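Local coordinates for actin-binding protein, cofilin/tropomyosin family protein, putative (Entamoeba histolytica, PDB 4LIZ), which binds actin filaments and stabilises them, and may contribute to phagocytosis and pseudopod formation by helping to maintain F-actin, at residues 11-14 / 15-19; 87-91 / 92-96; 99-102 / 103-107. All coordinates share one frame; numbering follows the deposited sequence.

How the contacts relate
Local side-chain pairing within short continuous stretches of chain, two on helices and one at the start of a helix, recurs three times in this ADF-family domain, in series, with none nested or crossed. Contact 1 comes first, on helix 10-17, where the helix ends at a sodium ion. Contact 2 follows strand 76-85 and folds the loop 87-91 onto the first residues of helix 92-108. Contact 3 lies farther along that helix, which leads from strand 76-85 to strand 114-118 as a beta-alpha-beta crossover. Contacts 1 and 2 fall on opposite sides of the chain's centre, their own centres 29 Å apart, while contacts 1 and 3 approach to about 7 Å between nearest atoms.

Contact 1 (11-14 / 15-19); sequences GPVA and EVIDD. With NA (sodium ion), chain C.
V13 and I17, one helical turn apart, set their side chains next to one another and point them the same way, with V13 CG1 4.1 Å from I17 CD1. The isoleucine branch is held close to the helix wall: I17 CG1 lies beside its own backbone N (chi1 -63°) and rests 3.4 Å from V13 O, the carbonyl that also receives I17 N. V16 leans back in a similar manner, its CG2 3.5 Å from P12 O. All three aliphatic side chains touch Y64 of strand 60-69, which gives this face of the helix its apolar backing. E15 runs back along the helix instead, toward G11 and P12. E15 CG packs 3.3 Å from G11 O, and the extended chain carries OE1 past P12 CA to a salt bridge with K43 of strand 37-44. Residues 11-17 form nearly all of helix 10-17, a helix laid against the central mixed sheet of the ADF-homology fold. Backbone bonds from E15, V16 and I17 to G11, P12 and V13 hold the turns, and D18 N still reaches A14 O at 2.9 Å although D18 itself has left helical backbone angles. D18 CB is close to that same A14 O, while its carboxylate OD1 accepts from K20 N. Where the helix ends, carbonyls turn to a metal: the sodium ion is bound by E15 O at 2.3 Å and by D18 O at 2.6 Å, together with a water, and the carbonyls of N21 and V24 complete the site.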
loop_
_atom_site.group_PDB
_atom_site.type_symbol
_atom_site.label_atom_id
_atom_site.label_comp_id
_atom_site.label_asym_id
_atom_site.label_seq_id
_atom_site.Cartn_x
_atom_site.Cartn_y
_atom_site.Cartn_z
ATOM N N GLY A 11 1.141 -13.357 -1.399
ATOM C CA GLY A 11 2.236 -13.813 -0.549
ATOM C C GLY A 11 2.805 -12.792 0.416
ATOM O O GLY A 11 2.844 -12.925 1.641
ATOM N N PRO A 12 3.257 -11.654 -0.203
ATOM C CA PRO A 12 3.766 -10.650 0.669
ATOM C C PRO A 12 2.746 -9.994 1.596
ATOM O O PRO A 12 3.098 -9.552 2.665
ATOM C CB PRO A 12 4.344 -9.580 -0.326
ATOM C CG PRO A 12 4.584 -10.340 -1.544
ATOM C CD PRO A 12 3.551 -11.422 -1.634
ATOM N N VAL A 13 1.493 -9.880 1.186
ATOM C CA VAL A 13 0.423 -9.384 2.044
ATOM C C VAL A 13 0.290 -10.274 3.325
ATOM O O VAL A 13 0.261 -9.762 4.391
ATOM C CB VAL A 13 -0.890 -9.303 1.183
ATOM C CG1 VAL A 13 -2.104 -9.081 2.105
ATOM C CG2 VAL A 13 -0.765 -8.174 0.153
ATOM N N ALA A 14 0.322 -11.570 3.065
ATOM C CA ALA A 14 0.267 -12.484 4.192
ATOM C C ALA A 14 1.488 -12.317 5.142
ATOM O O ALA A 14 1.394 -12.405 6.357
ATOM C CB ALA A 14 0.220 -13.908 3.716
ATOM N N GLU A 15 2.670 -12.058 4.515
ATOM C CA GLU A 15 3.870 -11.805 5.293
ATOM C C GLU A 15 3.722 -10.597 6.233
ATOM O O GLU A 15 4.152 -10.567 7.365
ATOM C CB GLU A 15 5.100 -11.707 4.421
ATOM C CG GLU A 15 5.440 -12.979 3.670
ATOM C CD GLU A 15 6.750 -12.841 2.998
ATOM O OE1 GLU A 15 6.846 -12.345 1.882
ATOM O OE2 GLU A 15 7.747 -13.293 3.593
ATOM N N VAL A 16 3.181 -9.480 5.645
ATOM C CA VAL A 16 2.933 -8.297 6.468
ATOM C C VAL A 16 1.985 -8.574 7.627
ATOM O O VAL A 16 2.332 -8.234 8.735
ATOM C CB VAL A 16 2.431 -7.138 5.554
ATOM C CG1 VAL A 16 1.923 -6.009 6.430
ATOM C CG2 VAL A 16 3.419 -6.634 4.544
ATOM N N ILE A 17 0.889 -9.231 7.348
ATOM C CA ILE A 17 -0.085 -9.557 8.345
ATOM C C ILE A 17 0.467 -10.493 9.436
ATOM O O ILE A 17 0.131 -10.347 10.549
ATOM C CB ILE A 17 -1.351 -10.112 7.721
ATOM C CG1 ILE A 17 -1.999 -9.064 6.835
ATOM C CG2 ILE A 17 -2.342 -10.509 8.786
ATOM C CD1 ILE A 17 -3.095 -9.612 5.997
ATOM N N ASP A 18 1.323 -11.417 9.054
ATOM C CA ASP A 18 1.807 -12.425 9.977
ATOM C C ASP A 18 2.670 -11.777 11.032
ATOM O O ASP A 18 3.726 -11.362 10.793
ATOM C CB ASP A 18 2.630 -13.429 9.156
ATOM C CG ASP A 18 3.114 -14.630 9.942
ATOM O OD1 ASP A 18 2.873 -14.737 11.109
ATOM O OD2 ASP A 18 3.746 -15.423 9.284
ATOM N N ASP A 19 2.155 -11.789 12.246
ATOM C CA ASP A 19 2.828 -11.234 13.388
ATOM C C ASP A 19 4.135 -11.962 13.671
ATOM O O ASP A 19 5.004 -11.415 14.238
ATOM C CB ASP A 19 1.976 -11.357 14.664
ATOM C CG ASP A 19 0.803 -10.409 14.706
ATOM O OD1 ASP A 19 0.724 -9.481 13.934
ATOM O OD2 ASP A 19 -0.043 -10.663 15.568
HETATM NA NA NA C . 4.954 -9.588 9.290
HETATM O O HOH W 1 5.039 -8.542 11.411
#

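Contact 2 (87-91 / 92-96); sequences EGIKK and PKLRA
R95 turns its CG beside its own backbone N (chi1 -58°) and then runs extended to NE, which carries the guanidinium back along the preceding loop to I89. There I89 CB sits over one face of the guanidinium, 3.5 Å from its plane and nearer its margin than its middle. I89 CG2 rests 3.8 Å from R95 CG and also meets L94 CD2, whose side chain crosses that of I89 at about a right angle. At the edge of the guanidinium a water lies in plane; it accepts from R95 NE at 2.8 Å and donates to I89 O, so the flat group is tied to the loop through solvent as well. R95 NH2 adds a long, weak bond to I89 O and another weak one to G86 O just upstream. These residues make the start of helix 92-108, with K91 at the N-cap position and P92 as the first helical residue. K91 O receives L94 N at 2.9 Å, and a long, weak bond from R95 N. Bent at its last two torsions, the K91 side chain brings NZ to 4.0 Å from L94 CD2. K90 curls back over the loop, its NZ donating to G88 O at 2.7 Å on a lone pair in the carbonyl plane.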
loop_
_atom_site.group_PDB
_atom_site.type_symbol
_atom_site.label_atom_id
_atom_site.label_comp_id
_atom_site.label_asym_id
_atom_site.label_seq_id
_atom_site.Cartn_x
_atom_site.Cartn_y
_atom_site.Cartn_z
ATOM N N GLU A 87 3.152 12.017 -10.050
ATOM C CA GLU A 87 2.778 13.153 -10.943
ATOM C C GLU A 87 3.569 13.132 -12.211
ATOM O O GLU A 87 3.169 13.840 -13.186
ATOM C CB GLU A 87 2.896 14.469 -10.212
ATOM C CG GLU A 87 1.717 14.510 -9.232
ATOM C CD GLU A 87 1.751 15.679 -8.236
ATOM O OE1 GLU A 87 2.714 16.492 -8.237
ATOM O OE2 GLU A 87 0.796 15.765 -7.399
ATOM N N GLY A 88 4.613 12.349 -12.335
ATOM C CA GLY A 88 5.484 12.138 -13.499
ATOM C C GLY A 88 5.102 11.029 -14.421
ATOM O O GLY A 88 5.765 10.737 -15.346
ATOM N N ILE A 89 3.987 10.289 -14.143
ATOM C CA ILE A 89 3.599 9.209 -15.021
ATOM C C ILE A 89 3.386 9.781 -16.458
ATOM O O ILE A 89 2.681 10.811 -16.618
ATOM C CB ILE A 89 2.274 8.565 -14.509
ATOM C CG1 ILE A 89 2.510 7.670 -13.265
ATOM C CG2 ILE A 89 1.721 7.684 -15.593
ATOM C CD1 ILE A 89 1.223 7.268 -12.598
ATOM N N LYS A 90 4.005 9.123 -17.382
ATOM C CA LYS A 90 4.034 9.637 -18.774
ATOM C C LYS A 90 2.805 9.226 -19.524
ATOM O O LYS A 90 2.360 9.995 -20.362
ATOM C CB LYS A 90 5.312 9.121 -19.501
ATOM C CG LYS A 90 6.644 9.685 -18.960
ATOM C CD LYS A 90 6.653 11.179 -18.596
ATOM C CE LYS A 90 7.978 11.628 -17.877
ATOM N NZ LYS A 90 8.145 11.509 -16.343
ATOM N N LYS A 91 2.249 8.051 -19.271
ATOM C CA LYS A 91 1.109 7.549 -20.083
ATOM C C LYS A 91 -0.223 7.738 -19.398
ATOM O O LYS A 91 -0.504 7.030 -18.415
ATOM C CB LYS A 91 1.317 6.134 -20.395
ATOM C CG LYS A 91 2.684 5.879 -21.097
ATOM C CD LYS A 91 2.827 4.486 -21.672
ATOM C CE LYS A 91 2.593 3.371 -20.642
ATOM N NZ LYS A 91 3.343 3.472 -19.338
ATOM N N PRO A 92 -1.108 8.569 -19.983
ATOM C CA PRO A 92 -2.393 8.743 -19.281
ATOM C C PRO A 92 -3.261 7.456 -19.337
ATOM O O PRO A 92 -4.092 7.330 -18.422
ATOM C CB PRO A 92 -3.053 9.994 -19.949
ATOM C CG PRO A 92 -2.253 10.258 -21.154
ATOM C CD PRO A 92 -0.903 9.592 -21.043
ATOM N N LYS A 93 -2.990 6.522 -20.272
ATOM C CA LYS A 93 -3.725 5.301 -20.287
ATOM C C LYS A 93 -3.360 4.475 -19.009
ATOM O O LYS A 93 -4.196 3.792 -18.446
ATOM C CB LYS A 93 -3.496 4.406 -21.522
ATOM C CG LYS A 93 -3.761 4.925 -22.923
ATOM C CD LYS A 93 -4.993 5.791 -23.079
ATOM C CE LYS A 93 -5.168 6.112 -24.588
ATOM N NZ LYS A 93 -5.805 7.418 -24.816
ATOM N N LEU A 94 -2.115 4.577 -18.526
ATOM C CA LEU A 94 -1.764 3.856 -17.327
ATOM C C LEU A 94 -2.494 4.524 -16.112
ATOM O O LEU A 94 -3.029 3.870 -15.219
ATOM C CB LEU A 94 -0.222 3.933 -17.100
ATOM C CG LEU A 94 0.314 3.302 -15.789
ATOM C CD1 LEU A 94 0.051 1.849 -15.758
ATOM C CD2 LEU A 94 1.792 3.640 -15.618
ATOM N N ARG A 95 -2.520 5.851 -15.978
ATOM C CA ARG A 95 -3.312 6.528 -14.965
ATOM C C ARG A 95 -4.795 6.067 -14.917
ATOM O O ARG A 95 -5.338 5.890 -13.863
ATOM C CB ARG A 95 -3.257 8.065 -15.194
ATOM C CG ARG A 95 -1.893 8.761 -15.204
ATOM C CD ARG A 95 -2.069 10.324 -15.317
ATOM N NE ARG A 95 -0.802 10.951 -15.190
ATOM C CZ ARG A 95 -0.281 11.224 -13.992
ATOM N NH1 ARG A 95 -0.986 11.037 -12.954
ATOM N NH2 ARG A 95 0.871 11.847 -13.913
ATOM N N ALA A 96 -5.299 5.892 -16.119
ATOM C CA ALA A 96 -6.744 5.529 -16.220
ATOM C C ALA A 96 -7.056 4.189 -15.692
ATOM O O ALA A 96 -8.242 3.979 -15.345
ATOM C CB ALA A 96 -7.279 5.756 -17.606
HETATM O O HOH W 2 0.083 10.988 -17.843
#

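Contact 3 (99-102 / 103-107); sequences SILK and GDVKN
G103 opens the segment with a backbone bond, N donating to S99 O at 3.0 Å. D104 N follows onto I100 O, and its side chain lies close to the same carbonyl oxygen, CG standing beside its own backbone N (chi1 -76°). A water spans the two, donating to I100 O at 2.7 Å and weakly to D104 OD1; the carboxylate has firmer partners in S2 OG and the amino terminus of M1. V105 comes next on the buried side. Its N donates to L101 O at 2.9 Å, while V105 CG2 presses to 3.3 Å from L101 O. The same V105 CG2 meets L101 CD1 at 4.2 Å. The two side chains cross at a slant, and both reach F62 of strand 60-69, so this face seats the crossover helix on the sheet. K106 closes the series: its N bonds to K102 O, K106 CG packs 3.3 Å from that K102 O, and K106 CD lies 4.0 Å from K102 CG, the lysines running alongside each other in the same direction. Both chains then bend at chi3 in opposite senses (K102 -59°, K106 58°), which helps to keep K102 NZ and K106 NZ 6.8 Å apart, and K106 NZ forms a salt bridge with E115 of strand 114-118. The aliphatic stems can thus pack while the like charges stay separated, and the carboxylate of E115 would be expected to ease what repulsion remains.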
loop_
_atom_site.group_PDB
_atom_site.type_symbol
_atom_site.label_atom_id
_atom_site.label_comp_id
_atom_site.label_asym_id
_atom_site.label_seq_id
_atom_site.Cartn_x
_atom_site.Cartn_y
_atom_site.Cartn_z
ATOM N N SER A 99 -8.173 2.900 -11.081
ATOM C CA SER A 99 -9.209 2.510 -10.214
ATOM C C SER A 99 -9.606 1.036 -10.409
ATOM O O SER A 99 -9.931 0.367 -9.403
ATOM C CB SER A 99 -10.530 3.385 -10.405
ATOM O OG SER A 99 -10.310 4.722 -9.950
ATOM N N ILE A 100 -9.714 0.551 -11.629
ATOM C CA ILE A 100 -10.134 -0.847 -11.879
ATOM C C ILE A 100 -9.001 -1.781 -11.295
ATOM O O ILE A 100 -9.330 -2.795 -10.647
ATOM C CB ILE A 100 -10.470 -1.140 -13.324
ATOM C CG1 ILE A 100 -11.207 -2.426 -13.449
ATOM C CG2 ILE A 100 -9.342 -0.996 -14.250
ATOM C CD1 ILE A 100 -11.833 -2.653 -14.783
ATOM N N LEU A 101 -7.739 -1.378 -11.467
ATOM C CA LEU A 101 -6.629 -2.235 -10.954
ATOM C C LEU A 101 -6.715 -2.199 -9.441
ATOM O O LEU A 101 -6.546 -3.236 -8.759
ATOM C CB LEU A 101 -5.380 -1.707 -11.447
ATOM C CG LEU A 101 -4.079 -2.407 -10.934
ATOM C CD1 LEU A 101 -4.153 -3.894 -11.148
ATOM C CD2 LEU A 101 -2.903 -1.802 -11.645
ATOM N N LYS A 102 -6.868 -1.054 -8.812
ATOM C CA LYS A 102 -6.997 -0.873 -7.362
ATOM C C LYS A 102 -8.090 -1.779 -6.793
ATOM O O LYS A 102 -7.923 -2.375 -5.740
ATOM C CB LYS A 102 -7.290 0.608 -7.068
ATOM C CG LYS A 102 -7.418 0.936 -5.643
ATOM C CD LYS A 102 -8.123 2.377 -5.483
ATOM C CE LYS A 102 -7.387 3.466 -6.149
ATOM N NZ LYS A 102 -7.990 4.788 -5.853
ATOM N N GLY A 103 -9.239 -1.867 -7.479
ATOM C CA GLY A 103 -10.311 -2.690 -7.012
ATOM C C GLY A 103 -9.873 -4.144 -6.956
ATOM O O GLY A 103 -10.215 -4.865 -5.981
ATOM N N ASP A 104 -9.198 -4.610 -7.983
ATOM C CA ASP A 104 -8.697 -6.017 -8.041
ATOM C C ASP A 104 -7.687 -6.182 -6.889
ATOM O O ASP A 104 -7.701 -7.238 -6.184
ATOM C CB ASP A 104 -8.084 -6.298 -9.315
ATOM C CG ASP A 104 -9.078 -6.517 -10.475
ATOM O OD1 ASP A 104 -10.290 -6.551 -10.237
ATOM O OD2 ASP A 104 -8.538 -6.729 -11.539
ATOM N N VAL A 105 -6.782 -5.244 -6.678
ATOM C CA VAL A 105 -5.782 -5.358 -5.641
ATOM C C VAL A 105 -6.429 -5.422 -4.274
ATOM O O VAL A 105 -6.048 -6.227 -3.420
ATOM C CB VAL A 105 -4.778 -4.208 -5.721
ATOM C CG1 VAL A 105 -3.880 -4.114 -4.449
ATOM C CG2 VAL A 105 -3.955 -4.277 -6.975
ATOM N N LYS A 106 -7.451 -4.629 -4.009
ATOM C CA LYS A 106 -8.175 -4.657 -2.769
ATOM C C LYS A 106 -8.943 -5.911 -2.558
ATOM O O LYS A 106 -9.128 -6.265 -1.348
ATOM C CB LYS A 106 -9.126 -3.423 -2.678
ATOM C CG LYS A 106 -8.470 -2.098 -2.481
ATOM C CD LYS A 106 -9.422 -0.874 -2.681
ATOM C CE LYS A 106 -10.558 -0.892 -1.800
ATOM N NZ LYS A 106 -11.336 0.344 -2.006
ATOM N N ASN A 107 -9.324 -6.634 -3.580
ATOM C CA ASN A 107 -9.808 -7.964 -3.286
ATOM C C ASN A 107 -8.855 -9.019 -2.784
ATOM O O ASN A 107 -9.237 -9.956 -2.149
ATOM C CB ASN A 107 -10.478 -8.489 -4.518
ATOM C CG ASN A 107 -11.773 -7.773 -4.738
ATOM O OD1 ASN A 107 -12.356 -7.216 -3.769
ATOM N ND2 ASN A 107 -12.201 -7.681 -5.988
HETATM O O HOH W 3 -11.909 -3.536 -10.118
#